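Local structure of vinylacetyl-CoA Delta-isomerase (Nitrosopumilus maritimus SCM1, 6VJR) at residues A[110-115]-A[348-353]; A[123-128]-A[267-272]; A[16-21]-A[223-228]; A[178-183]-A[257-262]. The protein is an oxygen-tolerant archaeal 4-hydroxybutyryl-CoA dehydratase, a flavin and iron-sulfur enzyme that probably also shows vinylacetyl-CoA delta-isomerase activity. All blocks are in the same frame, centred on the assembly; numbering follows the deposited sequence.

Interaction 1: residues A[110-115]-A[348-353]; sequences LHSTTF and QKMKSG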
# COMPACT_ATOMS: atom_id res chain seq x y z
N LEU A 110 -27.11 -4.99 -24.37
CA LEU A 110 -27.99 -5.75 -25.26
C LEU A 110 -28.24 -5.05 -26.58
O LEU A 110 -28.41 -5.72 -27.59
CB LEU A 110 -29.30 -6.06 -24.57
CG LEU A 110 -29.23 -7.19 -23.56
CD1 LEU A 110 -30.45 -7.15 -22.67
CD2 LEU A 110 -29.07 -8.55 -24.25
N HIS A 111 -28.24 -3.71 -26.57
CA HIS A 111 -28.55 -3.00 -27.80
C HIS A 111 -27.53 -3.36 -28.89
O HIS A 111 -27.90 -3.74 -30.00
CB HIS A 111 -28.57 -1.50 -27.53
CG HIS A 111 -29.04 -0.68 -28.66
ND1 HIS A 111 -28.22 -0.37 -29.72
CD2 HIS A 111 -30.25 -0.10 -28.92
CE1 HIS A 111 -28.91 0.41 -30.57
NE2 HIS A 111 -30.14 0.58 -30.12
N SER A 112 -26.24 -3.33 -28.55
CA SER A 112 -25.20 -3.66 -29.51
C SER A 112 -25.10 -5.16 -29.77
O SER A 112 -24.88 -5.58 -30.89
CB SER A 112 -23.85 -3.09 -29.12
OG SER A 112 -23.34 -3.68 -27.94
N THR A 113 -25.26 -5.98 -28.73
CA THR A 113 -25.06 -7.42 -28.86
C THR A 113 -26.16 -8.02 -29.75
O THR A 113 -25.88 -8.81 -30.64
CB THR A 113 -25.01 -8.09 -27.50
OG1 THR A 113 -23.97 -7.51 -26.72
CG2 THR A 113 -24.74 -9.57 -27.68
N THR A 114 -27.43 -7.67 -29.52
CA THR A 114 -28.54 -8.21 -30.32
C THR A 114 -28.35 -7.89 -31.80
O THR A 114 -28.66 -8.72 -32.66
CB THR A 114 -29.90 -7.72 -29.83
OG1 THR A 114 -29.89 -6.30 -29.77
CG2 THR A 114 -30.29 -8.35 -28.50
N PHE A 115 -27.90 -6.67 -32.09
CA PHE A 115 -27.63 -6.25 -33.45
C PHE A 115 -26.65 -7.20 -34.14
O PHE A 115 -26.86 -7.61 -35.29
CB PHE A 115 -27.13 -4.80 -33.44
CG PHE A 115 -26.92 -4.23 -34.83
CD1 PHE A 115 -25.76 -4.49 -35.54
CD2 PHE A 115 -27.85 -3.38 -35.41
CE1 PHE A 115 -25.53 -3.92 -36.76
CE2 PHE A 115 -27.63 -2.84 -36.66
CZ PHE A 115 -26.47 -3.11 -37.33
N GLN A 348 -16.83 4.90 -27.68
CA GLN A 348 -16.81 4.75 -29.13
C GLN A 348 -18.16 4.19 -29.61
O GLN A 348 -18.81 3.41 -28.89
CB GLN A 348 -15.69 3.77 -29.56
CG GLN A 348 -14.29 4.08 -29.03
CD GLN A 348 -13.68 5.36 -29.58
OE1 GLN A 348 -13.81 5.72 -30.77
NE2 GLN A 348 -13.01 6.07 -28.69
N LYS A 349 -18.57 4.57 -30.82
CA LYS A 349 -19.78 4.05 -31.44
C LYS A 349 -19.68 2.59 -31.86
O LYS A 349 -18.76 2.18 -32.57
CB LYS A 349 -20.17 4.96 -32.60
CG LYS A 349 -21.58 4.76 -33.18
CD LYS A 349 -21.87 5.55 -34.45
CE LYS A 349 -22.01 7.01 -34.33
NZ LYS A 349 -22.75 7.49 -35.51
N MET A 350 -20.69 1.80 -31.45
CA MET A 350 -20.86 0.44 -31.91
C MET A 350 -21.67 0.36 -33.19
O MET A 350 -22.34 1.31 -33.58
CB MET A 350 -21.52 -0.39 -30.80
CG MET A 350 -20.75 -0.27 -29.51
SD MET A 350 -19.04 -0.88 -29.58
CE MET A 350 -19.46 -2.61 -29.63
N LYS A 351 -21.67 -0.83 -33.82
CA LYS A 351 -22.42 -0.98 -35.07
C LYS A 351 -23.90 -0.59 -34.94
O LYS A 351 -24.47 -0.08 -35.91
CB LYS A 351 -22.27 -2.41 -35.58
CG LYS A 351 -20.88 -2.82 -36.04
CD LYS A 351 -20.89 -4.26 -36.51
CE LYS A 351 -19.56 -4.79 -36.85
NZ LYS A 351 -19.72 -6.19 -37.26
N SER A 352 -24.54 -0.91 -33.80
CA SER A 352 -25.96 -0.61 -33.60
C SER A 352 -26.28 0.87 -33.40
O SER A 352 -27.46 1.25 -33.42
CB SER A 352 -26.47 -1.38 -32.41
OG SER A 352 -25.91 -0.90 -31.20
N GLY A 353 -25.26 1.69 -33.11
CA GLY A 353 -25.42 3.11 -32.85
C GLY A 353 -25.16 3.50 -31.40
O GLY A 353 -24.91 4.68 -31.13
O HOH W 1 -23.49 -3.49 -32.46

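Interaction 2: residues A[123-128]-A[267-272]; sequences TDYHKR and DKVFMH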
# COMPACT_ATOMS: atom_id res chain seq x y z
N THR A 123 -31.59 -13.34 -37.47
CA THR A 123 -32.64 -13.32 -36.45
C THR A 123 -33.16 -11.90 -36.27
O THR A 123 -32.73 -10.98 -36.96
CB THR A 123 -32.06 -13.94 -35.18
OG1 THR A 123 -30.75 -13.39 -35.01
CG2 THR A 123 -31.85 -15.44 -35.32
N ASP A 124 -34.14 -11.71 -35.38
CA ASP A 124 -34.71 -10.38 -35.16
C ASP A 124 -34.74 -10.04 -33.68
O ASP A 124 -35.64 -9.34 -33.21
CB ASP A 124 -36.11 -10.23 -35.71
CG ASP A 124 -37.09 -11.25 -35.19
OD1 ASP A 124 -36.67 -12.06 -34.36
OD2 ASP A 124 -38.24 -11.29 -35.67
N TYR A 125 -33.70 -10.47 -32.96
CA TYR A 125 -33.52 -10.11 -31.57
C TYR A 125 -33.44 -8.60 -31.36
O TYR A 125 -33.92 -8.09 -30.34
CB TYR A 125 -32.32 -10.81 -30.96
CG TYR A 125 -32.35 -12.32 -31.11
CD1 TYR A 125 -33.35 -13.08 -30.52
CD2 TYR A 125 -31.31 -13.00 -31.74
CE1 TYR A 125 -33.38 -14.46 -30.65
CE2 TYR A 125 -31.34 -14.38 -31.87
CZ TYR A 125 -32.36 -15.13 -31.30
OH TYR A 125 -32.40 -16.49 -31.47
N HIS A 126 -32.75 -7.90 -32.25
CA HIS A 126 -32.59 -6.46 -32.12
C HIS A 126 -33.95 -5.77 -32.25
O HIS A 126 -34.23 -4.85 -31.47
CB HIS A 126 -31.55 -5.94 -33.11
CG HIS A 126 -31.14 -4.55 -32.86
ND1 HIS A 126 -30.44 -4.21 -31.73
CD2 HIS A 126 -31.31 -3.42 -33.56
CE1 HIS A 126 -30.22 -2.89 -31.73
NE2 HIS A 126 -30.74 -2.38 -32.85
N LYS A 127 -34.77 -6.17 -33.23
CA LYS A 127 -36.12 -5.62 -33.41
C LYS A 127 -36.98 -5.86 -32.18
O LYS A 127 -37.61 -4.93 -31.65
CB LYS A 127 -36.80 -6.20 -34.67
CG LYS A 127 -36.17 -5.80 -35.98
CD LYS A 127 -36.78 -6.39 -37.25
CE LYS A 127 -35.79 -6.61 -38.38
NZ LYS A 127 -34.86 -7.73 -38.13
N ARG A 128 -36.93 -7.11 -31.66
CA ARG A 128 -37.61 -7.44 -30.42
C ARG A 128 -37.13 -6.53 -29.30
O ARG A 128 -37.94 -5.98 -28.54
CB ARG A 128 -37.36 -8.90 -30.08
CG ARG A 128 -38.03 -9.89 -31.01
CD ARG A 128 -37.54 -11.25 -30.56
NE ARG A 128 -38.08 -12.31 -31.41
CZ ARG A 128 -37.77 -13.59 -31.31
NH1 ARG A 128 -38.25 -14.50 -32.16
NH2 ARG A 128 -36.97 -13.98 -30.38
N ASP A 267 -41.46 -12.60 -28.11
CA ASP A 267 -41.18 -11.18 -28.27
C ASP A 267 -40.27 -10.65 -27.16
O ASP A 267 -39.78 -9.53 -27.26
CB ASP A 267 -42.44 -10.34 -28.26
CG ASP A 267 -43.37 -10.58 -27.09
OD1 ASP A 267 -44.18 -11.52 -27.16
OD2 ASP A 267 -43.28 -9.85 -26.11
N LYS A 268 -40.08 -11.42 -26.09
CA LYS A 268 -39.24 -10.99 -24.98
C LYS A 268 -37.95 -11.82 -24.93
O LYS A 268 -37.22 -11.75 -23.94
CB LYS A 268 -40.02 -11.07 -23.66
CG LYS A 268 -41.25 -10.20 -23.53
CD LYS A 268 -40.96 -8.73 -23.42
CE LYS A 268 -42.15 -7.87 -23.18
NZ LYS A 268 -42.98 -7.83 -24.37
N VAL A 269 -37.70 -12.63 -25.98
CA VAL A 269 -36.48 -13.44 -26.05
C VAL A 269 -35.46 -12.73 -26.95
O VAL A 269 -35.73 -12.46 -28.12
CB VAL A 269 -36.79 -14.85 -26.58
CG1 VAL A 269 -35.55 -15.65 -26.95
CG2 VAL A 269 -37.66 -15.64 -25.61
N PHE A 270 -34.28 -12.42 -26.39
CA PHE A 270 -33.27 -11.63 -27.08
C PHE A 270 -32.02 -12.44 -27.45
O PHE A 270 -31.08 -11.89 -28.02
CB PHE A 270 -32.93 -10.39 -26.26
CG PHE A 270 -34.11 -9.57 -25.75
CD1 PHE A 270 -35.19 -9.29 -26.58
CD2 PHE A 270 -34.13 -9.08 -24.45
CE1 PHE A 270 -36.27 -8.57 -26.12
CE2 PHE A 270 -35.21 -8.34 -24.01
CZ PHE A 270 -36.27 -8.08 -24.84
N MET A 271 -31.99 -13.73 -27.11
CA MET A 271 -30.95 -14.67 -27.50
C MET A 271 -31.54 -16.05 -27.26
O MET A 271 -32.11 -16.29 -26.19
CB MET A 271 -29.68 -14.52 -26.66
CG MET A 271 -28.57 -15.60 -26.90
SD MET A 271 -27.26 -15.60 -25.68
CE MET A 271 -26.40 -14.12 -26.25
N HIS A 272 -31.34 -16.95 -28.20
CA HIS A 272 -31.91 -18.28 -28.13
C HIS A 272 -30.98 -19.28 -28.82
O HIS A 272 -31.20 -19.61 -29.98
CB HIS A 272 -33.31 -18.29 -28.74
CG HIS A 272 -33.96 -19.64 -28.79
ND1 HIS A 272 -33.94 -20.54 -27.76
CD2 HIS A 272 -34.60 -20.26 -29.79
CE1 HIS A 272 -34.59 -21.64 -28.11
NE2 HIS A 272 -34.97 -21.51 -29.33
O HOH W 2 -40.43 -7.13 -28.14

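Interaction 3: residues A[16-21]-A[223-228]; sequences DLKVYL and GVTYIY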
# COMPACT_ATOMS: atom_id res chain seq x y z
N ASP A 16 -48.35 -8.99 -5.19
CA ASP A 16 -48.27 -10.39 -4.74
C ASP A 16 -47.13 -11.22 -5.36
O ASP A 16 -47.30 -12.42 -5.65
CB ASP A 16 -49.63 -11.07 -4.87
CG ASP A 16 -49.77 -12.33 -4.02
OD1 ASP A 16 -49.22 -12.34 -2.88
OD2 ASP A 16 -50.42 -13.29 -4.49
N LEU A 17 -45.92 -10.67 -5.45
CA LEU A 17 -44.70 -11.45 -5.68
C LEU A 17 -44.56 -12.45 -4.54
O LEU A 17 -44.97 -12.12 -3.44
CB LEU A 17 -43.50 -10.48 -5.68
CG LEU A 17 -43.09 -9.85 -7.02
CD1 LEU A 17 -44.19 -9.11 -7.71
CD2 LEU A 17 -41.86 -8.95 -6.88
N LYS A 18 -44.00 -13.62 -4.82
CA LYS A 18 -43.69 -14.61 -3.81
C LYS A 18 -42.30 -14.29 -3.25
O LYS A 18 -41.30 -14.53 -3.92
CB LYS A 18 -43.75 -16.02 -4.39
CG LYS A 18 -43.59 -17.06 -3.33
CD LYS A 18 -43.53 -18.50 -3.83
CE LYS A 18 -44.78 -18.98 -4.43
NZ LYS A 18 -44.63 -20.34 -4.94
N VAL A 19 -42.26 -13.73 -2.03
CA VAL A 19 -41.02 -13.27 -1.42
C VAL A 19 -40.87 -13.89 -0.04
O VAL A 19 -41.70 -13.67 0.83
CB VAL A 19 -40.94 -11.74 -1.30
CG1 VAL A 19 -39.68 -11.27 -0.60
CG2 VAL A 19 -41.11 -11.06 -2.64
N TYR A 20 -39.78 -14.63 0.16
CA TYR A 20 -39.48 -15.18 1.47
C TYR A 20 -38.42 -14.33 2.17
O TYR A 20 -37.38 -14.08 1.58
CB TYR A 20 -38.98 -16.62 1.36
CG TYR A 20 -40.10 -17.57 0.99
CD1 TYR A 20 -41.11 -17.88 1.88
CD2 TYR A 20 -40.16 -18.13 -0.27
CE1 TYR A 20 -42.16 -18.72 1.54
CE2 TYR A 20 -41.18 -19.00 -0.60
CZ TYR A 20 -42.19 -19.30 0.30
OH TYR A 20 -43.26 -20.09 -0.02
N LEU A 21 -38.72 -13.92 3.41
CA LEU A 21 -37.77 -13.22 4.27
C LEU A 21 -37.97 -13.70 5.69
O LEU A 21 -39.06 -13.58 6.24
CB LEU A 21 -37.99 -11.71 4.13
CG LEU A 21 -37.21 -10.80 5.09
CD1 LEU A 21 -35.72 -11.07 5.08
CD2 LEU A 21 -37.49 -9.38 4.69
N GLY A 223 -43.97 -18.77 -11.57
CA GLY A 223 -42.86 -19.71 -11.49
C GLY A 223 -41.63 -19.11 -10.81
O GLY A 223 -40.63 -19.81 -10.64
N VAL A 224 -41.72 -17.84 -10.41
CA VAL A 224 -40.61 -17.14 -9.77
C VAL A 224 -40.82 -17.13 -8.27
O VAL A 224 -41.90 -16.83 -7.78
CB VAL A 224 -40.48 -15.69 -10.26
CG1 VAL A 224 -39.33 -14.98 -9.56
CG2 VAL A 224 -40.33 -15.60 -11.79
N THR A 225 -39.75 -17.46 -7.54
CA THR A 225 -39.69 -17.28 -6.10
C THR A 225 -38.48 -16.40 -5.78
O THR A 225 -37.40 -16.63 -6.33
CB THR A 225 -39.54 -18.64 -5.41
OG1 THR A 225 -40.59 -19.55 -5.79
CG2 THR A 225 -39.52 -18.45 -3.90
N TYR A 226 -38.69 -15.43 -4.89
CA TYR A 226 -37.61 -14.56 -4.40
C TYR A 226 -37.29 -14.93 -2.97
O TYR A 226 -38.20 -15.03 -2.13
CB TYR A 226 -38.00 -13.07 -4.44
CG TYR A 226 -38.36 -12.55 -5.81
CD1 TYR A 226 -39.67 -12.63 -6.27
CD2 TYR A 226 -37.42 -11.99 -6.65
CE1 TYR A 226 -40.03 -12.14 -7.51
CE2 TYR A 226 -37.77 -11.49 -7.90
CZ TYR A 226 -39.08 -11.57 -8.34
OH TYR A 226 -39.36 -11.08 -9.58
N ILE A 227 -35.98 -15.13 -2.69
CA ILE A 227 -35.53 -15.40 -1.33
C ILE A 227 -34.58 -14.27 -0.93
O ILE A 227 -33.52 -14.13 -1.51
CB ILE A 227 -34.92 -16.79 -1.17
CG1 ILE A 227 -35.84 -17.90 -1.71
CG2 ILE A 227 -34.61 -16.99 0.31
CD1 ILE A 227 -35.23 -19.27 -1.69
N TYR A 228 -35.03 -13.45 0.02
CA TYR A 228 -34.34 -12.21 0.35
C TYR A 228 -32.98 -12.50 0.99
O TYR A 228 -32.86 -13.39 1.79
CB TYR A 228 -35.22 -11.41 1.31
CG TYR A 228 -35.14 -9.90 1.15
CD1 TYR A 228 -35.98 -9.24 0.25
CD2 TYR A 228 -34.26 -9.12 1.88
CE1 TYR A 228 -35.89 -7.89 0.03
CE2 TYR A 228 -34.19 -7.75 1.69
CZ TYR A 228 -35.03 -7.14 0.78
OH TYR A 228 -34.97 -5.79 0.57
O HOH W 3 -43.24 -14.39 -7.41
O HOH W 4 -43.52 -19.39 -7.30

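Interaction 4: residues A[178-183]-A[257-262]; sequences VYVSGA and IILDRV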
# COMPACT_ATOMS: atom_id res chain seq x y z
N VAL A 178 -40.35 -19.86 -24.80
CA VAL A 178 -39.47 -20.78 -24.09
C VAL A 178 -39.87 -20.87 -22.62
O VAL A 178 -40.53 -19.96 -22.07
CB VAL A 178 -38.00 -20.37 -24.25
CG1 VAL A 178 -37.58 -20.24 -25.70
CG2 VAL A 178 -37.73 -19.07 -23.52
N TYR A 179 -39.38 -21.92 -21.97
CA TYR A 179 -39.57 -22.11 -20.54
C TYR A 179 -38.19 -22.28 -19.94
O TYR A 179 -37.39 -23.05 -20.49
CB TYR A 179 -40.42 -23.36 -20.25
CG TYR A 179 -41.82 -23.23 -20.82
CD1 TYR A 179 -42.06 -23.51 -22.15
CD2 TYR A 179 -42.91 -22.82 -20.04
CE1 TYR A 179 -43.32 -23.42 -22.72
CE2 TYR A 179 -44.18 -22.71 -20.60
CZ TYR A 179 -44.38 -23.01 -21.93
OH TYR A 179 -45.62 -22.87 -22.48
N VAL A 180 -37.89 -21.50 -18.89
CA VAL A 180 -36.56 -21.51 -18.31
C VAL A 180 -36.64 -21.94 -16.86
O VAL A 180 -37.62 -21.67 -16.17
CB VAL A 180 -35.82 -20.16 -18.40
CG1 VAL A 180 -35.53 -19.74 -19.82
CG2 VAL A 180 -36.52 -19.05 -17.65
N SER A 181 -35.57 -22.62 -16.41
CA SER A 181 -35.38 -22.98 -15.02
C SER A 181 -33.94 -22.65 -14.62
O SER A 181 -33.01 -22.69 -15.44
CB SER A 181 -35.68 -24.45 -14.77
OG SER A 181 -37.05 -24.74 -15.03
N GLY A 182 -33.77 -22.37 -13.33
CA GLY A 182 -32.47 -22.05 -12.78
C GLY A 182 -32.67 -21.00 -11.70
O GLY A 182 -33.70 -20.97 -11.03
N ALA A 183 -31.65 -20.19 -11.48
CA ALA A 183 -31.73 -19.15 -10.48
C ALA A 183 -30.74 -18.05 -10.83
O ALA A 183 -29.77 -18.31 -11.58
CB ALA A 183 -31.41 -19.73 -9.14
N ILE A 257 -33.28 -15.17 -7.00
CA ILE A 257 -34.43 -15.37 -7.86
C ILE A 257 -34.42 -16.82 -8.35
O ILE A 257 -33.49 -17.26 -9.04
CB ILE A 257 -34.42 -14.43 -9.05
CG1 ILE A 257 -34.17 -12.98 -8.69
CG2 ILE A 257 -35.73 -14.60 -9.83
CD1 ILE A 257 -34.14 -12.06 -9.89
N ILE A 258 -35.41 -17.58 -7.92
CA ILE A 258 -35.58 -18.94 -8.38
C ILE A 258 -36.55 -18.95 -9.56
O ILE A 258 -37.58 -18.29 -9.50
CB ILE A 258 -36.06 -19.88 -7.27
CG1 ILE A 258 -35.31 -19.68 -5.95
CG2 ILE A 258 -36.02 -21.32 -7.80
CD1 ILE A 258 -33.84 -20.02 -6.02
N LEU A 259 -36.21 -19.70 -10.62
CA LEU A 259 -37.04 -19.85 -11.80
C LEU A 259 -37.43 -21.31 -12.00
O LEU A 259 -36.54 -22.18 -12.12
CB LEU A 259 -36.23 -19.37 -13.01
CG LEU A 259 -35.58 -17.99 -12.88
CD1 LEU A 259 -34.46 -17.77 -13.88
CD2 LEU A 259 -36.60 -16.92 -13.01
N ASP A 260 -38.73 -21.59 -11.99
CA ASP A 260 -39.28 -22.93 -12.22
C ASP A 260 -40.19 -22.87 -13.45
O ASP A 260 -41.36 -22.52 -13.38
CB ASP A 260 -40.02 -23.45 -11.00
CG ASP A 260 -40.54 -24.86 -11.15
OD1 ASP A 260 -40.13 -25.53 -12.11
OD2 ASP A 260 -41.38 -25.26 -10.33
N ARG A 261 -39.59 -23.23 -14.58
CA ARG A 261 -40.33 -23.37 -15.83
C ARG A 261 -41.09 -22.08 -16.11
O ARG A 261 -42.28 -22.10 -16.48
CB ARG A 261 -41.25 -24.59 -15.86
CG ARG A 261 -40.52 -25.92 -15.76
CD ARG A 261 -41.48 -27.06 -15.45
NE ARG A 261 -41.90 -26.82 -14.05
CZ ARG A 261 -42.74 -27.52 -13.30
NH1 ARG A 261 -43.02 -27.07 -12.09
NH2 ARG A 261 -43.30 -28.64 -13.74
N VAL A 262 -40.35 -20.96 -15.99
CA VAL A 262 -40.91 -19.66 -16.26
C VAL A 262 -41.03 -19.48 -17.77
O VAL A 262 -40.08 -19.70 -18.51
CB VAL A 262 -40.03 -18.58 -15.61
CG1 VAL A 262 -40.50 -17.17 -15.92
CG2 VAL A 262 -39.98 -18.72 -14.12

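Interaction 1: residues A[110-115]-A[348-353]
His-111 and Ser-352 meet where a type I beta turn, Met-350 to Gly-353, docks on the flank of helix 101-121, an example of a turn held by one side-chain hydrogen bond, an aromatic face and a water. The tight half lies around Ser-352. Its OG sits at the edge of the His-111 imidazole, near the ring plane, 2.8 Å from ND1; the two are hydrogen-bonded, and either could be the donor. At 141° the bond is bent. The same oxygen rests 3.3 Å from Ser-112 CA, pressed close to the helix backbone, while Ser-352 CB packs 3.6 Å from Phe-115 CB. With CG of Phe-115 anti to the backbone N (chi1 -176°), the ring swings over the turn, and Ser-352 CA makes a CH-pi contact with its face, 4.0 Å from the centroid and offset toward the rim. On the inner flank, toward helix 278-292, Ser-112 CB and Met-350 CB meet at 3.9 Å, and the Ser-112 hydroxyl turns to Arg-284 of that helix.

The solvent side, at Lys-351, is looser. Of this side chain CB alone touches, 3.8 Å from Phe-115 CE1, while the Lys-351 carbonyl O lies over the ring face near the rim; the extended chain leaves for a salt bridge with Glu-119. The turn closes on itself through Gly-353 N to Met-350 O, with positive phi at the glycine. Between the backbones stands one bridging water, which donates to Ser-112 O and accepts from Ser-352 N at 3.1 Å.

Interaction 2: residues A[123-128]-A[267-272]
Tyr-125 in the first turn of helix 125-139 comes down on the chain at Phe-270, their CA atoms 4.7 Å apart, and one turn later Arg-128 stands over Asp-267. The segment 267-272 leaves a 3-10 turn and bends a corner at Phe-270, where Phe-270 and Met-271 both face Val-214 in a classic beta bulge. A water joins the two backbones by donating to Arg-128 O and to Asp-267 O.

Among the side chains, Arg-128 makes the direct polar link. Its chain, extended from CG to NE, lies beside Val-269, and NH2 donates to Val-269 O at 3.0 Å with an angle of 163°. The oxygen lies in the guanidinium plane, although the donor is tilted 31° from the carbonyl plane. Asp-124, at the N-cap position just before the helix, adds charge: OD1 is 3.3 Å from Arg-128 NE but well out of that plane, hence an electrostatic pairing alone.

The Tyr-125 ring covers the bulge. Met-271 CA sits over one face, 4.1 Å from the centroid, and Val-269 O lies at the edge, 3.4 Å from Tyr-125 CD1. Phe-270 O is buried here without a polar partner in the model. The Tyr-125 hydroxyl bonds to Glu-274.

Helix 101-121 closes in beside this unit, with Thr-114 touching both Tyr-125 and Phe-270, while strand 213-218 pairs with 269-272, the outermost strand within this chain of a four-stranded mixed sheet.

Interaction 3: residues A[16-21]-A[223-228]
The Tyr-226 ring is met obliquely by Leu-17, whose CD2 lies 3.7 Å from Tyr-226 CE1. One face of the Tyr-226 ring carries CG1 of Val-224 from its own strand, and at the edge, in plane, lies Lys-18 O. Tyr-20 offers an edge as well, taking Thr-225 CG2 in its ring plane 3.7 Å from Tyr-20 CD2. The Tyr-228 ring has Leu-21 CD2 over one face, offset toward the rim, while Leu-21 CD1 touches Tyr-228 CB at 3.8 Å; the two side chains run side by side.

These groups decorate a parallel strand pair in the mixed sheet of the beta domain, where residues 19-21 run alongside 224-228 with their axes 20° apart. Val-19 pairs with Tyr-226 on one face of the sheet, and Tyr-20 with Ile-227 on the other. Three nearly straight bonds hold them: Tyr-226 N donates to Lys-18 O, Tyr-20 N to Tyr-226 O at 2.8 Å, and Tyr-228 N to Tyr-20 O.

Before the pairing begins, water takes over. Val-224 O receives one water that also accepts from Lys-18 N, and a second that accepts from Lys-18 NZ, brought round by a bend at chi3 (-66°). The Tyr-226 hydroxyl bonds to Ala-219 O. On the face of Tyr-20 and Ile-227, the second subunit packs, His-399 of that subunit meeting the Tyr-20 ring.

Interaction 4: residues A[178-183]-A[257-262]
Ser-181 holds OG beside its backbone N and anti to the carbonyl carbon (chi1 -63°), which sets it to accept from Arg-261 N at 3.0 Å. Arg-261 has a left-handed backbone (phi 55°, psi 48°), which lets the chain bulge so that Val-262 N still reaches Val-180 O. Arg-261 and Val-262 both face Val-180, and the left-handed Arg-261 marks the bulge as the G1 type.

The bulge shifts the register by one residue in an antiparallel pairing of strand 177-188 with the chain 257-262, within the same mixed sheet that contains strand 224-228. Within the bulge Val-180 and Val-262 exchange two bonds, with Val-180 N to Val-262 O at 2.9 Å; beyond it Gly-182 and Leu-259 do the same, the closer being Leu-259 N to Gly-182 O at 2.8 Å. Ala-183 and Ile-258 share the face where Tyr-409 of the second subunit packs, whereas Val-180, Leu-259 and Val-262 share the other, against strand 213-218.

At the exposed corner Arg-261 grips the Asp-260 carboxylate side-on, NE to OD1 at 2.9 Å and NH1 to OD2. Tyr-179 presents its ring edge to Arg-261 O, 3.7 Å from Tyr-179 CD2, and sends its hydroxyl to Asp-174.

How the interactions relate
Interactions 3 and 4 are buried and share one sheet: strands 224-228 and 254-259 are neighbours, linked by Thr-225 O and Ile-258 N at 2.7 Å, a probable hydrogen bond. Both also meet the second subunit. Their cohesion is backbone bonding, parallel in interaction 3, antiparallel and bulged in interaction 4. Interactions 1 and 2 are only partly buried and rest on helices 101-121 and 125-139, consecutive in the chain; there side-chain groups and single waters do the joining. Thr-114 OG1 and His-126 ND1, 2.9 Å apart, probably bond these two together. Interaction 2 also reaches the sheet, Val-269 CG2 packing 4.0 Å from Val-178 CG2 of interaction 4.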